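Local coordinates for protein involved in catabolism of external DNA (Legionella pneumophila subsp. pneumophila, PDB 2OO3) that probably methylates an adenine of 23S ribosomal RNA at N6, using S-adenosyl-L-methionine as the methyl donor, at residues R115-L121 against K138-T144; I253-E258 against S270-E274; Y83-Q89 against Y99-F105. All coordinates share one frame; numbering follows the deposited sequence.

Contact 1 of 3, residues R115-L121 against K138-T144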
loop_
_atom_site.group_PDB
_atom_site.type_symbol
_atom_site.label_atom_id
_atom_site.label_comp_id
_atom_site.label_asym_id
_atom_site.label_seq_id
_atom_site.Cartn_x
_atom_site.Cartn_y
_atom_site.Cartn_z
ATOM N N ARG A 115 -2.076 12.067 -12.695
ATOM C CA ARG A 115 -2.401 11.000 -13.649
ATOM C C ARG A 115 -2.242 9.668 -12.977
ATOM O O ARG A 115 -1.144 9.361 -12.470
ATOM C CB ARG A 115 -1.482 11.054 -14.871
ATOM C CG ARG A 115 -1.763 9.990 -15.887
ATOM C CD ARG A 115 -1.102 10.311 -17.234
ATOM N NE ARG A 115 0.343 10.445 -17.085
ATOM C CZ ARG A 115 1.240 9.518 -17.423
ATOM N NH1 ARG A 115 0.858 8.355 -17.950
ATOM N NH2 ARG A 115 2.532 9.768 -17.231
ATOM N N LEU A 116 -3.325 8.887 -12.968
ATOM C CA LEU A 116 -3.319 7.555 -12.332
ATOM C C LEU A 116 -3.218 6.505 -13.414
ATOM O O LEU A 116 -3.962 6.522 -14.398
ATOM C CB LEU A 116 -4.595 7.291 -11.507
ATOM C CG LEU A 116 -4.865 8.139 -10.242
ATOM C CD1 LEU A 116 -5.328 9.553 -10.595
ATOM C CD2 LEU A 116 -5.884 7.428 -9.342
ATOM N N TYR A 117 -2.330 5.555 -13.204
ATOM C CA TYR A 117 -2.174 4.481 -14.121
ATOM C C TYR A 117 -2.271 3.169 -13.326
ATOM O O TYR A 117 -1.407 2.856 -12.479
ATOM C CB TYR A 117 -0.821 4.633 -14.781
ATOM C CG TYR A 117 -0.638 3.804 -16.002
ATOM C CD1 TYR A 117 -0.580 4.405 -17.276
ATOM C CD2 TYR A 117 -0.490 2.415 -15.910
ATOM C CE1 TYR A 117 -0.378 3.636 -18.409
ATOM C CE2 TYR A 117 -0.288 1.647 -17.040
ATOM C CZ TYR A 117 -0.233 2.269 -18.274
ATOM O OH TYR A 117 -0.010 1.527 -19.375
ATOM N N LEU A 118 -3.324 2.404 -13.593
ATOM C CA LEU A 118 -3.623 1.229 -12.789
ATOM C C LEU A 118 -3.476 -0.025 -13.635
ATOM O O LEU A 118 -4.073 -0.110 -14.715
ATOM C CB LEU A 118 -5.062 1.305 -12.266
ATOM C CG LEU A 118 -5.456 2.604 -11.533
ATOM C CD1 LEU A 118 -6.955 2.664 -11.189
ATOM C CD2 LEU A 118 -4.541 2.844 -10.251
ATOM N N CYS A 119 -2.719 -0.999 -13.141
ATOM C CA CYS A 119 -2.454 -2.231 -13.915
ATOM C C CYS A 119 -3.069 -3.412 -13.206
ATOM O O CYS A 119 -2.906 -3.553 -11.991
ATOM C CB CYS A 119 -0.950 -2.508 -14.054
ATOM S SG CYS A 119 0.016 -1.169 -14.868
ATOM N N GLU A 120 -3.720 -4.284 -13.961
ATOM C CA GLU A 120 -4.217 -5.521 -13.386
ATOM C C GLU A 120 -4.134 -6.654 -14.408
ATOM O O GLU A 120 -4.671 -6.545 -15.501
ATOM C CB GLU A 120 -5.668 -5.358 -12.863
ATOM C CG GLU A 120 -6.335 -6.681 -12.386
ATOM C CD GLU A 120 -5.491 -7.454 -11.347
ATOM O OE1 GLU A 120 -4.848 -6.826 -10.450
ATOM O OE2 GLU A 120 -5.472 -8.706 -11.439
ATOM N N LEU A 121 -3.524 -7.755 -14.001
ATOM C CA LEU A 121 -3.320 -8.897 -14.892
ATOM C C LEU A 121 -4.551 -9.823 -15.039
ATOM O O LEU A 121 -4.822 -10.342 -16.128
ATOM C CB LEU A 121 -2.113 -9.678 -14.377
ATOM C CG LEU A 121 -1.360 -10.633 -15.290
ATOM C CD1 LEU A 121 -0.769 -9.884 -16.440
ATOM C CD2 LEU A 121 -0.303 -11.354 -14.499
ATOM N N LYS A 138 -8.081 11.648 -13.517
ATOM C CA LYS A 138 -7.630 11.184 -14.812
ATOM C C LYS A 138 -7.092 9.752 -14.570
ATOM O O LYS A 138 -5.989 9.566 -14.053
ATOM C CB LYS A 138 -6.534 12.161 -15.270
ATOM C CG LYS A 138 -6.029 12.034 -16.660
ATOM C CD LYS A 138 -5.330 13.395 -17.132
ATOM C CE LYS A 138 -4.056 13.768 -16.343
ATOM N NZ LYS A 138 -3.583 15.209 -16.508
ATOM N N VAL A 139 -7.893 8.749 -14.924
ATOM C CA VAL A 139 -7.614 7.382 -14.525
ATOM C C VAL A 139 -7.457 6.449 -15.731
ATOM O O VAL A 139 -8.403 6.241 -16.484
ATOM C CB VAL A 139 -8.717 6.817 -13.580
ATOM C CG1 VAL A 139 -8.378 5.368 -13.146
ATOM C CG2 VAL A 139 -8.891 7.695 -12.343
ATOM N N TYR A 140 -6.264 5.904 -15.915
ATOM C CA TYR A 140 -6.013 4.945 -17.004
ATOM C C TYR A 140 -5.902 3.539 -16.472
ATOM O O TYR A 140 -4.963 3.226 -15.731
ATOM C CB TYR A 140 -4.732 5.316 -17.746
ATOM C CG TYR A 140 -4.886 6.648 -18.443
ATOM C CD1 TYR A 140 -5.357 6.713 -19.772
ATOM C CD2 TYR A 140 -4.610 7.851 -17.772
ATOM C CE1 TYR A 140 -5.533 7.941 -20.412
ATOM C CE2 TYR A 140 -4.777 9.100 -18.420
ATOM C CZ TYR A 140 -5.225 9.123 -19.740
ATOM O OH TYR A 140 -5.386 10.345 -20.362
ATOM N N VAL A 141 -6.846 2.688 -16.845
ATOM C CA VAL A 141 -6.867 1.299 -16.365
ATOM C C VAL A 141 -6.338 0.391 -17.460
ATOM O O VAL A 141 -6.851 0.431 -18.586
ATOM C CB VAL A 141 -8.293 0.877 -16.013
ATOM C CG1 VAL A 141 -8.335 -0.575 -15.478
ATOM C CG2 VAL A 141 -8.902 1.839 -15.000
ATOM N N ASN A 142 -5.325 -0.425 -17.135
ATOM C CA ASN A 142 -4.631 -1.278 -18.102
ATOM C C ASN A 142 -4.561 -2.762 -17.737
ATOM O O ASN A 142 -4.194 -3.118 -16.616
ATOM C CB ASN A 142 -3.240 -0.734 -18.326
ATOM C CG ASN A 142 -3.274 0.670 -18.883
ATOM O OD1 ASN A 142 -3.254 0.868 -20.098
ATOM N ND2 ASN A 142 -3.348 1.661 -17.990
ATOM N N HIS A 143 -4.962 -3.616 -18.671
ATOM C CA HIS A 143 -4.923 -5.060 -18.483
ATOM C C HIS A 143 -3.542 -5.547 -18.932
ATOM O O HIS A 143 -3.299 -5.801 -20.111
ATOM C CB HIS A 143 -6.063 -5.732 -19.274
ATOM C CG HIS A 143 -6.182 -7.203 -19.034
ATOM N ND1 HIS A 143 -6.849 -8.048 -19.904
ATOM C CD2 HIS A 143 -5.720 -7.984 -18.029
ATOM C CE1 HIS A 143 -6.796 -9.279 -19.436
ATOM N NE2 HIS A 143 -6.099 -9.273 -18.314
ATOM N N THR A 144 -2.624 -5.629 -17.971
ATOM C CA THR A 144 -1.231 -5.801 -18.279
ATOM C C THR A 144 -0.465 -6.249 -17.048
ATOM O O THR A 144 -0.915 -6.056 -15.908
ATOM C CB THR A 144 -0.629 -4.514 -18.907
ATOM O OG1 THR A 144 0.609 -4.831 -19.563
ATOM C CG2 THR A 144 -0.445 -3.370 -17.865
#
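L118 and V139 meet through their branches on one face of two parallel strands, L118 CD1 lying 3.6 Å from V139 CG1. With CG anti to the carbonyl carbon (chi1 -52°), L118 carries CD1 along the neighbouring strand, where it also comes more distantly to V141; helix 102-109 packs on this face, P103 against L118. The L118 backbone is gripped by the neighbouring strand on both its polar atoms: its N gives a nearly straight bond to Y140 O (2.8 Å), and its O takes the N of N142 (2.7 Å). Y140 projects from the other face. Its ring crosses the R115 side chain at about a right angle, with R115 CG 4.0 Å from Y140 CD2, and the carbonyl O of L116 sits at the ring edge. The guanidinium of R115 turns to E158 in a salt bridge. Farther along, the N142 amide lies almost parallel to the Y117 ring, planes 6° apart, and lays ND2 over one face near its rim, 3.2 Å from Y117 CZ. T144 ends the run: its CG2 rests 3.7 Å from C119 SG, while its N makes only a weak bond to E120 O. There H143 NE2 ties down L121 O at 2.7 Å, approaching from well above the carbonyl plane. This is the parallel pairing of a right-handed beta-alpha-beta crossover through helix 123-129, at the edge of a Rossmann-like methyltransferase sheet; E120, whose OE1 is hydrogen-bonded by the backbone N of G45, is predicted to bind S-adenosyl-L-methionine.

Contact 2 of 3, residues I253-E258 against S270-E274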
loop_
_atom_site.group_PDB
_atom_site.type_symbol
_atom_site.label_atom_id
_atom_site.label_comp_id
_atom_site.label_asym_id
_atom_site.label_seq_id
_atom_site.Cartn_x
_atom_site.Cartn_y
_atom_site.Cartn_z
ATOM N N ILE A 253 4.428 7.456 10.877
ATOM C CA ILE A 253 4.110 6.042 10.728
ATOM C C ILE A 253 4.324 5.253 12.042
ATOM O O ILE A 253 3.643 4.273 12.291
ATOM C CB ILE A 253 4.873 5.422 9.563
ATOM C CG1 ILE A 253 4.074 4.248 8.994
ATOM C CG2 ILE A 253 6.325 5.099 9.970
ATOM C CD1 ILE A 253 2.726 4.689 8.377
ATOM N N LYS A 254 5.231 5.737 12.887
ATOM C CA LYS A 254 5.419 5.204 14.234
ATOM C C LYS A 254 4.155 5.340 15.092
ATOM O O LYS A 254 3.779 4.399 15.789
ATOM C CB LYS A 254 6.604 5.906 14.912
ATOM C CG LYS A 254 7.046 5.288 16.271
ATOM C CD LYS A 254 8.287 6.027 16.809
ATOM C CE LYS A 254 8.723 5.545 18.206
ATOM N NZ LYS A 254 7.588 5.781 19.141
ATOM N N LEU A 255 3.519 6.513 15.052
ATOM C CA LEU A 255 2.247 6.714 15.754
ATOM C C LEU A 255 1.200 5.747 15.202
ATOM O O LEU A 255 0.447 5.136 15.963
ATOM C CB LEU A 255 1.719 8.159 15.651
ATOM C CG LEU A 255 0.366 8.413 16.397
ATOM C CD1 LEU A 255 0.322 7.887 17.838
ATOM C CD2 LEU A 255 -0.080 9.893 16.380
ATOM N N VAL A 256 1.154 5.601 13.881
ATOM C CA VAL A 256 0.155 4.719 13.290
ATOM C C VAL A 256 0.385 3.282 13.801
ATOM O O VAL A 256 -0.540 2.629 14.290
ATOM C CB VAL A 256 0.215 4.746 11.744
ATOM C CG1 VAL A 256 -0.624 3.559 11.120
ATOM C CG2 VAL A 256 -0.277 6.118 11.197
ATOM N N LEU A 257 1.619 2.796 13.661
ATOM C CA LEU A 257 1.956 1.417 14.045
ATOM C C LEU A 257 1.719 1.160 15.529
ATOM O O LEU A 257 1.191 0.106 15.886
ATOM C CB LEU A 257 3.405 1.069 13.676
ATOM C CG LEU A 257 3.724 1.028 12.172
ATOM C CD1 LEU A 257 5.248 1.054 11.922
ATOM C CD2 LEU A 257 3.103 -0.222 11.529
ATOM N N GLU A 258 2.088 2.111 16.395
ATOM C CA GLU A 258 1.777 1.969 17.827
ATOM C C GLU A 258 0.293 1.809 18.038
ATOM O O GLU A 258 -0.131 0.940 18.801
ATOM C CB GLU A 258 2.192 3.188 18.644
ATOM C CG GLU A 258 3.657 3.530 18.675
ATOM C CD GLU A 258 3.890 4.653 19.686
ATOM O OE1 GLU A 258 4.988 5.252 19.685
ATOM O OE2 GLU A 258 2.942 4.918 20.489
ATOM N N SER A 270 3.728 -6.445 17.686
ATOM C CA SER A 270 4.874 -5.526 17.747
ATOM C C SER A 270 5.044 -4.901 16.369
ATOM O O SER A 270 4.407 -5.340 15.417
ATOM C CB SER A 270 6.167 -6.242 18.163
ATOM O OG SER A 270 6.517 -7.256 17.221
ATOM N N TYR A 271 5.902 -3.897 16.282
ATOM C CA TYR A 271 6.203 -3.224 15.022
ATOM C C TYR A 271 7.681 -2.862 15.076
ATOM O O TYR A 271 8.316 -2.854 16.158
ATOM C CB TYR A 271 5.323 -1.950 14.840
ATOM C CG TYR A 271 5.748 -0.780 15.713
ATOM C CD1 TYR A 271 6.723 0.121 15.277
ATOM C CD2 TYR A 271 5.177 -0.575 16.983
ATOM C CE1 TYR A 271 7.140 1.193 16.079
ATOM C CE2 TYR A 271 5.588 0.505 17.804
ATOM C CZ TYR A 271 6.563 1.373 17.339
ATOM O OH TYR A 271 6.988 2.433 18.124
ATOM N N MET A 272 8.231 -2.542 13.914
ATOM C CA MET A 272 9.547 -1.955 13.835
ATOM C C MET A 272 9.607 -0.981 12.662
ATOM O O MET A 272 8.803 -1.045 11.721
ATOM C CB MET A 272 10.601 -3.051 13.664
ATOM C CG MET A 272 10.521 -3.800 12.323
ATOM S SD MET A 272 11.503 -3.067 10.969
ATOM C CE MET A 272 13.016 -3.981 11.197
ATOM N N ILE A 273 10.571 -0.081 12.733
ATOM C CA ILE A 273 10.816 0.930 11.731
ATOM C C ILE A 273 12.338 0.984 11.665
ATOM O O ILE A 273 13.007 1.075 12.717
ATOM C CB ILE A 273 10.321 2.323 12.160
ATOM C CG1 ILE A 273 8.823 2.331 12.413
ATOM C CG2 ILE A 273 10.616 3.381 11.073
ATOM C CD1 ILE A 273 8.401 3.602 13.079
ATOM N N GLU A 274 12.880 0.882 10.459
ATOM C CA GLU A 274 14.316 0.938 10.265
ATOM C C GLU A 274 14.605 1.784 9.043
ATOM O O GLU A 274 14.093 1.523 7.959
ATOM C CB GLU A 274 14.830 -0.476 10.054
ATOM C CG GLU A 274 16.198 -0.622 9.464
ATOM C CD GLU A 274 16.649 -2.071 9.553
ATOM O OE1 GLU A 274 16.492 -2.815 8.556
ATOM O OE2 GLU A 274 17.079 -2.473 10.658
#
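Y271 lays one face of its ring against the helix, where L257 CB sits 4.0 Å from the ring centroid and 28° off the normal, a CH-pi contact. With CG set between the backbone N and the carbonyl carbon (chi1 74°), the ring reaches across to the backbone of L257 and E258, and E258 N also comes over that face. The phenol oxygen ends between two aliphatic stems one helical turn apart: Y271 OH is 3.4 Å from K254 CG and 3.6 Å from E258 CG. Just beyond the phenol oxygen those two residues join in a salt bridge along the helix, K254 NZ to E258 OE1 at 2.7 Å, which ties the two stems together beside the tyrosine. M272 turns its side chain to the opposite face of the strand, against R222, and offers the helix little more than its carbonyl oxygen, 4.1 Å from L257 CD1. Helix 249-263 and strand 270-275 run nearly antiparallel, 167° between their segment directions; together they extend the Rossmann-like methyltransferase fold past its seventh strand, with strand 270-275 forming the outer edge of the sheet beside strand 220-226. I273 faces the helix again and packs against three side chains. Its CG1 meets L257 CD1 at 3.8 Å, and its CD1, at the end of an extended branch, presses tightly on K254 CB (3.4 Å) and touches I253 CG2 more loosely. Inward of these, I253 and L257 also pack on T22 and I18 of helix 14-30, while V221 of the adjoining strand flanks I273.

Contact 3 of 3, residues Y83-Q89 against Y99-F105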
loop_
_atom_site.group_PDB
_atom_site.type_symbol
_atom_site.label_atom_id
_atom_site.label_comp_id
_atom_site.label_asym_id
_atom_site.label_seq_id
_atom_site.Cartn_x
_atom_site.Cartn_y
_atom_site.Cartn_z
ATOM N N TYR A 83 -7.813 7.935 5.828
ATOM C CA TYR A 83 -8.149 6.519 5.669
ATOM C C TYR A 83 -9.605 6.249 6.020
ATOM O O TYR A 83 -10.344 5.663 5.236
ATOM C CB TYR A 83 -7.226 5.675 6.575
ATOM C CG TYR A 83 -7.459 4.163 6.540
ATOM C CD1 TYR A 83 -7.230 3.419 5.362
ATOM C CD2 TYR A 83 -7.849 3.483 7.680
ATOM C CE1 TYR A 83 -7.422 2.039 5.325
ATOM C CE2 TYR A 83 -8.052 2.096 7.656
ATOM C CZ TYR A 83 -7.812 1.376 6.486
ATOM O OH TYR A 83 -8.001 -0.000 6.465
ATOM N N ILE A 84 -9.998 6.627 7.226
ATOM C CA ILE A 84 -11.368 6.482 7.671
ATOM C C ILE A 84 -12.380 7.174 6.761
ATOM O O ILE A 84 -13.454 6.638 6.520
ATOM C CB ILE A 84 -11.528 6.941 9.174
ATOM C CG1 ILE A 84 -10.717 6.005 10.114
ATOM C CG2 ILE A 84 -13.012 6.941 9.631
ATOM C CD1 ILE A 84 -11.160 4.515 10.107
ATOM N N SER A 85 -12.074 8.385 6.301
ATOM C CA SER A 85 -13.057 9.142 5.510
ATOM C C SER A 85 -13.387 8.390 4.227
ATOM O O SER A 85 -14.531 8.399 3.802
ATOM C CB SER A 85 -12.587 10.559 5.168
ATOM O OG SER A 85 -11.579 10.496 4.193
ATOM N N VAL A 86 -12.396 7.726 3.624
ATOM C CA VAL A 86 -12.672 6.949 2.399
ATOM C C VAL A 86 -13.572 5.722 2.678
ATOM O O VAL A 86 -14.480 5.385 1.880
ATOM C CB VAL A 86 -11.356 6.534 1.679
ATOM C CG1 VAL A 86 -11.631 5.646 0.473
ATOM C CG2 VAL A 86 -10.589 7.760 1.246
ATOM N N ILE A 87 -13.312 5.042 3.792
ATOM C CA ILE A 87 -14.116 3.889 4.186
ATOM C C ILE A 87 -15.554 4.343 4.509
ATOM O O ILE A 87 -16.534 3.651 4.182
ATOM C CB ILE A 87 -13.473 3.165 5.378
ATOM C CG1 ILE A 87 -12.132 2.552 4.933
ATOM C CG2 ILE A 87 -14.358 2.012 5.923
ATOM C CD1 ILE A 87 -11.246 2.429 6.021
ATOM N N LYS A 88 -15.664 5.501 5.149
ATOM C CA LYS A 88 -16.981 6.113 5.402
ATOM C C LYS A 88 -17.705 6.365 4.075
ATOM O O LYS A 88 -18.889 6.047 3.944
ATOM C CB LYS A 88 -16.800 7.433 6.162
ATOM C CG LYS A 88 -18.103 8.004 6.733
ATOM C CD LYS A 88 -17.813 9.172 7.744
ATOM C CE LYS A 88 -17.144 8.700 9.046
ATOM N NZ LYS A 88 -16.783 9.892 9.949
ATOM N N GLN A 89 -16.985 6.920 3.094
ATOM C CA GLN A 89 -17.571 7.348 1.823
ATOM C C GLN A 89 -18.129 6.193 1.050
ATOM O O GLN A 89 -19.227 6.285 0.505
ATOM C CB GLN A 89 -16.509 7.984 0.933
ATOM C CG GLN A 89 -17.085 8.564 -0.361
ATOM C CD GLN A 89 -16.039 8.681 -1.407
ATOM O OE1 GLN A 89 -15.729 7.721 -2.076
ATOM N NE2 GLN A 89 -15.451 9.861 -1.530
ATOM N N TYR A 99 -15.146 -2.682 1.442
ATOM C CA TYR A 99 -13.814 -2.152 1.723
ATOM C C TYR A 99 -13.160 -1.652 0.410
ATOM O O TYR A 99 -13.179 -2.375 -0.590
ATOM C CB TYR A 99 -12.939 -3.244 2.403
ATOM C CG TYR A 99 -11.588 -2.716 2.853
ATOM C CD1 TYR A 99 -11.482 -1.939 3.995
ATOM C CD2 TYR A 99 -10.437 -2.953 2.103
ATOM C CE1 TYR A 99 -10.255 -1.446 4.410
ATOM C CE2 TYR A 99 -9.202 -2.433 2.488
ATOM C CZ TYR A 99 -9.131 -1.694 3.662
ATOM O OH TYR A 99 -7.954 -1.140 4.048
ATOM N N PRO A 100 -12.581 -0.426 0.415
ATOM C CA PRO A 100 -11.954 0.075 -0.814
ATOM C C PRO A 100 -10.595 -0.555 -1.085
ATOM O O PRO A 100 -9.862 -0.912 -0.148
ATOM C CB PRO A 100 -11.807 1.584 -0.564
ATOM C CG PRO A 100 -12.195 1.844 0.844
ATOM C CD PRO A 100 -12.466 0.526 1.531
ATOM N N GLY A 101 -10.261 -0.716 -2.356
ATOM C CA GLY A 101 -8.913 -1.147 -2.703
ATOM C C GLY A 101 -8.065 0.100 -2.834
ATOM O O GLY A 101 -8.605 1.208 -2.822
ATOM N N SER A 102 -6.751 -0.066 -2.978
ATOM C CA SER A 102 -5.837 1.052 -3.116
ATOM C C SER A 102 -6.228 2.056 -4.219
ATOM O O SER A 102 -6.132 3.282 -4.000
ATOM C CB SER A 102 -4.372 0.560 -3.234
ATOM O OG SER A 102 -4.192 -0.134 -4.450
ATOM N N PRO A 103 -6.724 1.582 -5.377
ATOM C CA PRO A 103 -7.133 2.603 -6.374
ATOM C C PRO A 103 -8.255 3.545 -5.882
ATOM O O PRO A 103 -8.233 4.709 -6.220
ATOM C CB PRO A 103 -7.678 1.744 -7.540
ATOM C CG PRO A 103 -6.998 0.456 -7.405
ATOM C CD PRO A 103 -6.962 0.216 -5.908
ATOM N N TYR A 104 -9.198 3.028 -5.086
ATOM C CA TYR A 104 -10.278 3.839 -4.519
ATOM C C TYR A 104 -9.740 4.875 -3.527
ATOM O O TYR A 104 -10.186 6.031 -3.529
ATOM C CB TYR A 104 -11.352 2.930 -3.881
ATOM C CG TYR A 104 -12.672 3.630 -3.659
ATOM C CD1 TYR A 104 -13.705 3.526 -4.601
ATOM C CD2 TYR A 104 -12.908 4.361 -2.498
ATOM C CE1 TYR A 104 -14.930 4.200 -4.427
ATOM C CE2 TYR A 104 -14.163 5.006 -2.288
ATOM C CZ TYR A 104 -15.144 4.922 -3.266
ATOM O OH TYR A 104 -16.355 5.544 -3.078
ATOM N N PHE A 105 -8.754 4.512 -2.710
ATOM C CA PHE A 105 -8.060 5.542 -1.911
ATOM C C PHE A 105 -7.384 6.611 -2.787
ATOM O O PHE A 105 -7.509 7.839 -2.523
ATOM C CB PHE A 105 -7.039 4.881 -0.955
ATOM C CG PHE A 105 -7.685 4.057 0.148
ATOM C CD1 PHE A 105 -8.253 4.686 1.273
ATOM C CD2 PHE A 105 -7.710 2.676 0.075
ATOM C CE1 PHE A 105 -8.853 3.919 2.302
ATOM C CE2 PHE A 105 -8.299 1.898 1.109
ATOM C CZ PHE A 105 -8.875 2.530 2.205
#
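V86 drives its CG1 into the tight part of this contact: anti to the backbone N (chi1 176°), this branch is carried to 3.5 Å from Y104 CD2 at the edge of that ring and 3.6 Å from F105 CD1. P100 CG closes in on the same methyl from 3.9 Å. Equally buried, the Y83 and F105 rings lie nearly parallel, planes 14° apart, but are slid so far that they barely overlap; Y83 CE1 and F105 CZ meet at 3.5 Å. Beyond them Y83 OH and Y99 OH share a 2.7 Å hydrogen bond, each oxygen near the plane of the other's ring. Y99 OH has a second partner in H20 ND1, a residue predicted to bind S-adenosyl-L-methionine. These elements belong to the excursion between the first two strands of the Rossmann-like fold, 38-41 and 115-119: helix 81-90 lies against strand 98-100 and the start of helix 102-109, with G101 at the N-cap and S102, another predicted cofactor ligand, following. The solvent side is the end at exposed Q89, where a polar reach replaces apolar packing. Y104 OH approaches Q89 OE1 as a donor, but 2.5 Å is unusually short and the exact length doubtful; NE2 is held by N108.

Contact 3 is the buried one of the three, all but one of its touching residues being enclosed; contacts 1 and 2 are partly buried and lie at the two outer edges of the same sheet, their centres about 31 Å apart on opposite sides of the chain's centre. Contact 1 joins strand to strand by a ladder of backbone bonds, whereas contacts 2 and 3 set a helix against other elements through side chains, apolar and aromatic in both. Contact 2 has no hydrogen bond across it; contact 3 adds phenol bonds. Contacts 1 and 3 touch, L118 CD1 to P103 CB at 3.8 Å, and both hold a predicted cofactor-binding residue; contact 2 holds none.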